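Local coordinates for citrate synthase (Pyrobaculum aerophilum, PDB 2IBP), which probably catalyses the condensation of oxaloacetate with acetyl-CoA and water to citrate and CoA, a step of the tricarboxylic acid cycle, at residues 300-303 and 304-307; 318-321 and 322-326. All blocks are in the same frame, centred on the assembly; numbering follows the deposited sequence.

Contact 1 of 2, residues 300-303 and 304-307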
ATOM      1  N   LYS A 300     -16.973  -5.339  25.172  1.00 10.88           N
ATOM      2  CA  LYS A 300     -17.382  -5.701  26.535  1.00 11.26           C
ATOM      3  C   LYS A 300     -16.258  -5.368  27.517  1.00 11.12           C
ATOM      4  O   LYS A 300     -16.467  -4.745  28.560  1.00 13.21           O
ATOM      5  CB  LYS A 300     -17.740  -7.180  26.600  1.00 15.56           C
ATOM      6  CG  LYS A 300     -18.307  -7.610  27.938  1.00 26.89           C
ATOM      7  CD  LYS A 300     -18.975  -8.982  27.861  1.00 39.40           C
ATOM      8  CE  LYS A 300     -20.238  -8.956  26.990  1.00 45.95           C
ATOM      9  NZ  LYS A 300     -20.864 -10.307  26.823  1.00 41.34           N
ATOM     10  N   ILE A 301     -15.047  -5.738  27.129  1.00 11.47           N
ATOM     11  CA  ILE A 301     -13.886  -5.500  27.948  1.00  8.14           C
ATOM     12  C   ILE A 301     -13.558  -4.021  28.046  1.00  6.97           C
ATOM     13  O   ILE A 301     -13.274  -3.505  29.130  1.00  9.78           O
ATOM     14  CB  ILE A 301     -12.659  -6.241  27.378  1.00  8.09           C
ATOM     15  CG1 ILE A 301     -12.910  -7.752  27.361  1.00 10.29           C
ATOM     16  CG2 ILE A 301     -11.404  -5.919  28.169  1.00 11.34           C
ATOM     17  CD1 ILE A 301     -11.902  -8.541  26.545  1.00 13.05           C
ATOM     18  N   PHE A 302     -13.582  -3.323  26.917  1.00  6.84           N
ATOM     19  CA  PHE A 302     -13.205  -1.922  26.949  1.00  7.30           C
ATOM     20  C   PHE A 302     -14.248  -1.057  27.655  1.00  9.31           C
ATOM     21  O   PHE A 302     -13.905  -0.064  28.288  1.00 10.83           O
ATOM     22  CB  PHE A 302     -12.824  -1.385  25.582  1.00  9.47           C
ATOM     23  CG  PHE A 302     -11.797  -0.309  25.661  1.00  8.68           C
ATOM     24  CD1 PHE A 302     -10.502  -0.610  26.046  1.00 10.67           C
ATOM     25  CD2 PHE A 302     -12.127   1.003  25.439  1.00 10.35           C
ATOM     26  CE1 PHE A 302      -9.559   0.370  26.178  1.00 10.67           C
ATOM     27  CE2 PHE A 302     -11.180   1.983  25.534  1.00 11.06           C
ATOM     28  CZ  PHE A 302      -9.883   1.663  25.908  1.00 13.34           C
ATOM     29  N   LYS A 303     -15.510  -1.460  27.565  1.00  9.36           N
ATOM     30  CA  LYS A 303     -16.591  -0.790  28.296  1.00  9.70           C
ATOM     31  C   LYS A 303     -16.274  -0.777  29.798  1.00  8.74           C
ATOM     32  O   LYS A 303     -16.373   0.245  30.465  1.00 10.68           O
ATOM     33  CB  LYS A 303     -17.893  -1.548  28.107  1.00 12.20           C
ATOM     34  CG  LYS A 303     -19.014  -1.024  28.976  1.00 10.04           C
ATOM     35  CD  LYS A 303     -20.218  -1.924  28.915  1.00 16.13           C
ATOM     36  CE  LYS A 303     -21.332  -1.359  29.778  1.00 27.24           C
ATOM     37  NZ  LYS A 303     -22.485  -2.287  29.843  1.00 31.27           N
ATOM     38  N   GLU A 304     -15.870  -1.931  30.318  1.00  8.21           N
ATOM     39  CA  GLU A 304     -15.557  -2.048  31.738  1.00 10.11           C
ATOM     40  C   GLU A 304     -14.363  -1.201  32.134  1.00 11.63           C
ATOM     41  O   GLU A 304     -14.334  -0.633  33.209  1.00 10.96           O
ATOM     42  CB  GLU A 304     -15.410  -3.501  32.165  1.00 15.39           C
ATOM     43  CG  GLU A 304     -16.735  -4.232  32.092  1.00 19.20           C
ATOM     44  CD  GLU A 304     -17.833  -3.504  32.877  1.00 25.27           C
ATOM     45  OE1 GLU A 304     -17.559  -3.041  34.010  1.00 26.47           O
ATOM     46  OE2 GLU A 304     -18.952  -3.368  32.353  1.00 21.73           O
ATOM     47  N   PHE A 305     -13.339  -1.163  31.293  1.00  7.58           N
ATOM     48  CA  PHE A 305     -12.241  -0.259  31.550  1.00  7.88           C
ATOM     49  C   PHE A 305     -12.748   1.188  31.587  1.00  9.46           C
ATOM     50  O   PHE A 305     -12.363   1.981  32.448  1.00  9.61           O
ATOM     51  CB  PHE A 305     -11.159  -0.355  30.475  1.00 10.10           C
ATOM     52  CG  PHE A 305     -10.241   0.796  30.517  1.00  7.58           C
ATOM     53  CD1 PHE A 305      -9.343   0.917  31.556  1.00  9.74           C
ATOM     54  CD2 PHE A 305     -10.404   1.864  29.654  1.00  8.23           C
ATOM     55  CE1 PHE A 305      -8.590   2.060  31.699  1.00 11.00           C
ATOM     56  CE2 PHE A 305      -9.646   3.006  29.809  1.00 10.34           C
ATOM     57  CZ  PHE A 305      -8.751   3.097  30.823  1.00 11.46           C
ATOM     58  N   SER A 306     -13.575   1.554  30.608  1.00 10.54           N
ATOM     59  CA  SER A 306     -14.088   2.912  30.515  1.00  9.71           C
ATOM     60  C   SER A 306     -14.862   3.286  31.775  1.00  8.55           C
ATOM     61  O   SER A 306     -14.762   4.409  32.258  1.00 10.71           O
ATOM     62  CB  SER A 306     -14.949   3.080  29.270  1.00 12.31           C
ATOM     63  OG  SER A 306     -14.194   2.763  28.116  1.00 12.94           O
ATOM     64  N   ARG A 307     -15.613   2.325  32.292  1.00  9.33           N
ATOM     65  CA  ARG A 307     -16.362   2.527  33.525  1.00 10.57           C
ATOM     66  C   ARG A 307     -15.397   2.884  34.655  1.00 10.71           C
ATOM     67  O   ARG A 307     -15.642   3.819  35.416  1.00 13.39           O
ATOM     68  CB  ARG A 307     -17.125   1.266  33.881  1.00 10.58           C
ATOM     69  CG  ARG A 307     -18.045   1.445  35.064  1.00 13.25           C
ATOM     70  CD  ARG A 307     -18.622   0.142  35.550  1.00 18.22           C
ATOM     71  NE  ARG A 307     -19.244  -0.622  34.478  1.00 22.49           N
ATOM     72  CZ  ARG A 307     -20.447  -0.376  33.959  1.00 28.66           C
ATOM     73  NH1 ARG A 307     -21.157   0.682  34.329  1.00 24.42           N
ATOM     74  NH2 ARG A 307     -20.912  -1.170  33.007  1.00 29.13           N
TER
HETATM   75  O   HOH W   1     -23.918  -1.387  32.244  1.00 36.36           O
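Lys303 and Arg307 run side by side, one helical turn apart on helix 297-313, with the carboxylate of Glu304 close to both. The lysine can be followed outward. Its CB sits 3.0 Å from Glu304 N, simply as the neighbour in sequence. CG stands anti to the backbone N (chi1 172°), and the extended chain beyond it carries CD past Glu304 OE2 at van der Waals range. CE then comes up to Arg307 NH2, 3.3 Å away. NZ ends 3.7 Å from Arg307 NH2, a closeness probably eased by a water that accepts from both and by the salt bridge of Lys303 NZ to Glu327 of helix 319-332. The length of lysine suits it to that crossing between helices.

Arg307 bends at its third torsion (-52°) and presents its side edge to Glu304. NE donates to OE1 of Glu304 at 3.0 Å and NH2 donates to OE2, a salt bridge held side-on by two hydrogen bonds, both carboxylate oxygens being met on the syn side and lying close to the guanidinium plane. With an alanine in place of Glu304, the guanidinium of Arg307 would probably lose its carboxylate partner and be free to turn, while Lys303 would keep Glu327.

On the inner side, Phe305 CD2 lies over one face of the Phe302 ring, near its rim, 3.8 Å from Phe302 CZ; the planes are inclined at 38°. These flat apolar groups suit a surface packed against Leu206 of helix 198-210. Ser306 is small enough to fold back, and its OG and N both donate to Phe302 O, from opposite faces of the carbonyl plane.

Glu304 belongs, with Asp308, to a magnesium site seen in this protein; its side chain lies about 4 Å from a magnesium ion, and Arg307 probably helps to hold the carboxylate turned as it is.

Contact 2 of 2, residues 318-321 and 322-326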
ATOM      1  N   ASN A 318     -20.169  13.692  29.995  1.00 11.02           N
ATOM      2  CA  ASN A 318     -21.256  12.711  30.080  1.00 10.40           C
ATOM      3  C   ASN A 318     -21.216  11.651  28.989  1.00 11.80           C
ATOM      4  O   ASN A 318     -22.220  10.990  28.706  1.00 10.34           O
ATOM      5  CB  ASN A 318     -22.618  13.435  30.073  1.00 10.41           C
ATOM      6  CG  ASN A 318     -22.675  14.568  31.098  1.00 11.65           C
ATOM      7  OD1 ASN A 318     -22.957  15.717  30.753  1.00 21.96           O
ATOM      8  ND2 ASN A 318     -22.299  14.264  32.327  1.00 12.65           N
ATOM      9  N   LEU A 319     -20.024  11.429  28.434  1.00 10.08           N
ATOM     10  CA  LEU A 319     -19.864  10.483  27.347  1.00  8.99           C
ATOM     11  C   LEU A 319     -20.227   9.073  27.784  1.00  6.92           C
ATOM     12  O   LEU A 319     -20.956   8.358  27.095  1.00  8.64           O
ATOM     13  CB  LEU A 319     -18.413  10.503  26.862  1.00  8.23           C
ATOM     14  CG  LEU A 319     -17.932  11.834  26.297  1.00 11.19           C
ATOM     15  CD1 LEU A 319     -16.469  11.698  25.873  1.00 12.28           C
ATOM     16  CD2 LEU A 319     -18.815  12.237  25.108  1.00 13.08           C
ATOM     17  N   PHE A 320     -19.762   8.669  28.956  1.00  8.13           N
ATOM     18  CA  PHE A 320     -20.040   7.315  29.412  1.00  8.84           C
ATOM     19  C   PHE A 320     -21.537   7.139  29.748  1.00  7.54           C
ATOM     20  O   PHE A 320     -22.160   6.133  29.414  1.00  9.14           O
ATOM     21  CB  PHE A 320     -19.146   6.949  30.593  1.00 11.41           C
ATOM     22  CG  PHE A 320     -19.239   5.524  30.977  1.00 10.44           C
ATOM     23  CD1 PHE A 320     -18.563   4.562  30.241  1.00 11.05           C
ATOM     24  CD2 PHE A 320     -20.039   5.119  32.034  1.00 13.07           C
ATOM     25  CE1 PHE A 320     -18.671   3.232  30.564  1.00 11.41           C
ATOM     26  CE2 PHE A 320     -20.162   3.786  32.353  1.00 16.50           C
ATOM     27  CZ  PHE A 320     -19.463   2.841  31.619  1.00 12.28           C
ATOM     28  N   ALA A 321     -22.115   8.164  30.365  1.00  9.60           N
ATOM     29  CA  ALA A 321     -23.538   8.151  30.712  1.00 11.55           C
ATOM     30  C   ALA A 321     -24.404   8.040  29.458  1.00  7.18           C
ATOM     31  O   ALA A 321     -25.344   7.236  29.405  1.00  8.90           O
ATOM     32  CB  ALA A 321     -23.899   9.420  31.475  1.00  9.02           C
ATOM     33  N   ILE A 322     -24.060   8.831  28.440  1.00 10.20           N
ATOM     34  CA  ILE A 322     -24.799   8.831  27.183  1.00  9.02           C
ATOM     35  C   ILE A 322     -24.639   7.494  26.465  1.00  7.25           C
ATOM     36  O   ILE A 322     -25.629   6.865  26.064  1.00  9.37           O
ATOM     37  CB  ILE A 322     -24.363   9.996  26.294  1.00  9.23           C
ATOM     38  CG1 ILE A 322     -24.715  11.336  26.958  1.00 11.78           C
ATOM     39  CG2 ILE A 322     -24.999   9.902  24.898  1.00 11.27           C
ATOM     40  CD1 ILE A 322     -24.081  12.544  26.291  1.00 12.15           C
ATOM     41  N   ALA A 323     -23.388   7.048  26.308  1.00  8.55           N
ATOM     42  CA  ALA A 323     -23.132   5.764  25.679  1.00  8.44           C
ATOM     43  C   ALA A 323     -23.824   4.620  26.417  1.00  5.61           C
ATOM     44  O   ALA A 323     -24.439   3.745  25.806  1.00  7.95           O
ATOM     45  CB  ALA A 323     -21.641   5.506  25.580  1.00  7.22           C
ATOM     46  N   SER A 324     -23.763   4.626  27.747  1.00  7.51           N
ATOM     47  CA  SER A 324     -24.422   3.589  28.546  1.00  7.58           C
ATOM     48  C   SER A 324     -25.947   3.556  28.354  1.00  7.69           C
ATOM     49  O   SER A 324     -26.546   2.490  28.220  1.00 10.98           O
ATOM     50  CB  SER A 324     -24.108   3.781  30.026  1.00 14.93           C
ATOM     51  OG  SER A 324     -22.747   3.507  30.283  1.00 15.92           O
ATOM     52  N   ALA A 325     -26.554   4.734  28.306  1.00  8.94           N
ATOM     53  CA  ALA A 325     -27.998   4.847  28.110  1.00 10.43           C
ATOM     54  C   ALA A 325     -28.405   4.271  26.760  1.00  8.38           C
ATOM     55  O   ALA A 325     -29.373   3.523  26.652  1.00 13.54           O
ATOM     56  CB  ALA A 325     -28.423   6.300  28.227  1.00 10.81           C
ATOM     57  N   ILE A 326     -27.636   4.618  25.737  1.00  9.27           N
ATOM     58  CA  ILE A 326     -27.885   4.127  24.404  1.00 10.35           C
ATOM     59  C   ILE A 326     -27.683   2.625  24.353  1.00 11.70           C
ATOM     60  O   ILE A 326     -28.503   1.893  23.800  1.00 11.71           O
ATOM     61  CB  ILE A 326     -26.975   4.829  23.406  1.00 11.46           C
ATOM     62  CG1 ILE A 326     -27.393   6.303  23.288  1.00 12.54           C
ATOM     63  CG2 ILE A 326     -27.020   4.138  22.027  1.00 10.31           C
ATOM     64  CD1 ILE A 326     -26.469   7.137  22.456  1.00 13.52           C
TER
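Residues 318-326 make a local, one-turn contact at the start of helix 319-332, where Phe320 and Ser324 meet in the first turns and Asn318 stands at the N-cap position. Ser324 OG lies over one face of the Phe320 ring, offset toward the rim and 3.3 Å from CE2. The ring gets there because Phe320 CG is turned away from its backbone N (chi1 -172°), which carries it alongside the next turn. A serine fits beside it: a hydroxyl is small, and it has an acceptor at hand in Phe320 O, 2.8 Å from OG. Ser324 N donates to the same oxygen, so one carbonyl is gripped twice, from opposite faces of its plane; OG stands 38° out of that plane.

This is the serine-to-backbone bond of an alpha-helix, in which a hydroxyl returns to the carbonyl four residues earlier and supplements the ordinary helical ladder. Of that ladder, Ile322 N to Asn318 O is the first rung here, 2.8 Å long with an N-H...O angle of 162°. The side chain of Asn318 makes no capping bond; instead Asp315, just upstream, accepts from the N-H groups of Phe320 and Ala321 through its two carboxylate oxygens.

Ile322 turns its CG1 branch back over the same turn, CG1 lying 3.1 Å from Asn318 O, while Asn318 CB only grazes Ile322 CD1. The branched apolar chain of Ile322 also reaches Tyr260 of helix 252-263. The small methyl of Ala323 permits close approach to Trp348, whose ring also meets that of Phe320, and to Ile351 of helix 349-356.

Overall arrangement
Contacts 1 and 2 lie in series on consecutive helices, 297-313 and then 319-332, within the citrate synthase domain and on the same side of the chain's centre. Their centres are 12 Å apart and they touch directly: the Phe320 ring of contact 2 packs on contact 1, with CZ 3.6 Å from Arg307 CB and CE1 3.9 Å from Ser306 CB. Contact 1 carries Glu304 of the magnesium site, and the Phe320 side chain comes within about 6 Å of that of Glu304. The pair thus joins two successive helices through an aromatic ring close to the magnesium site, while neither contact touches the other subunit of the dimer.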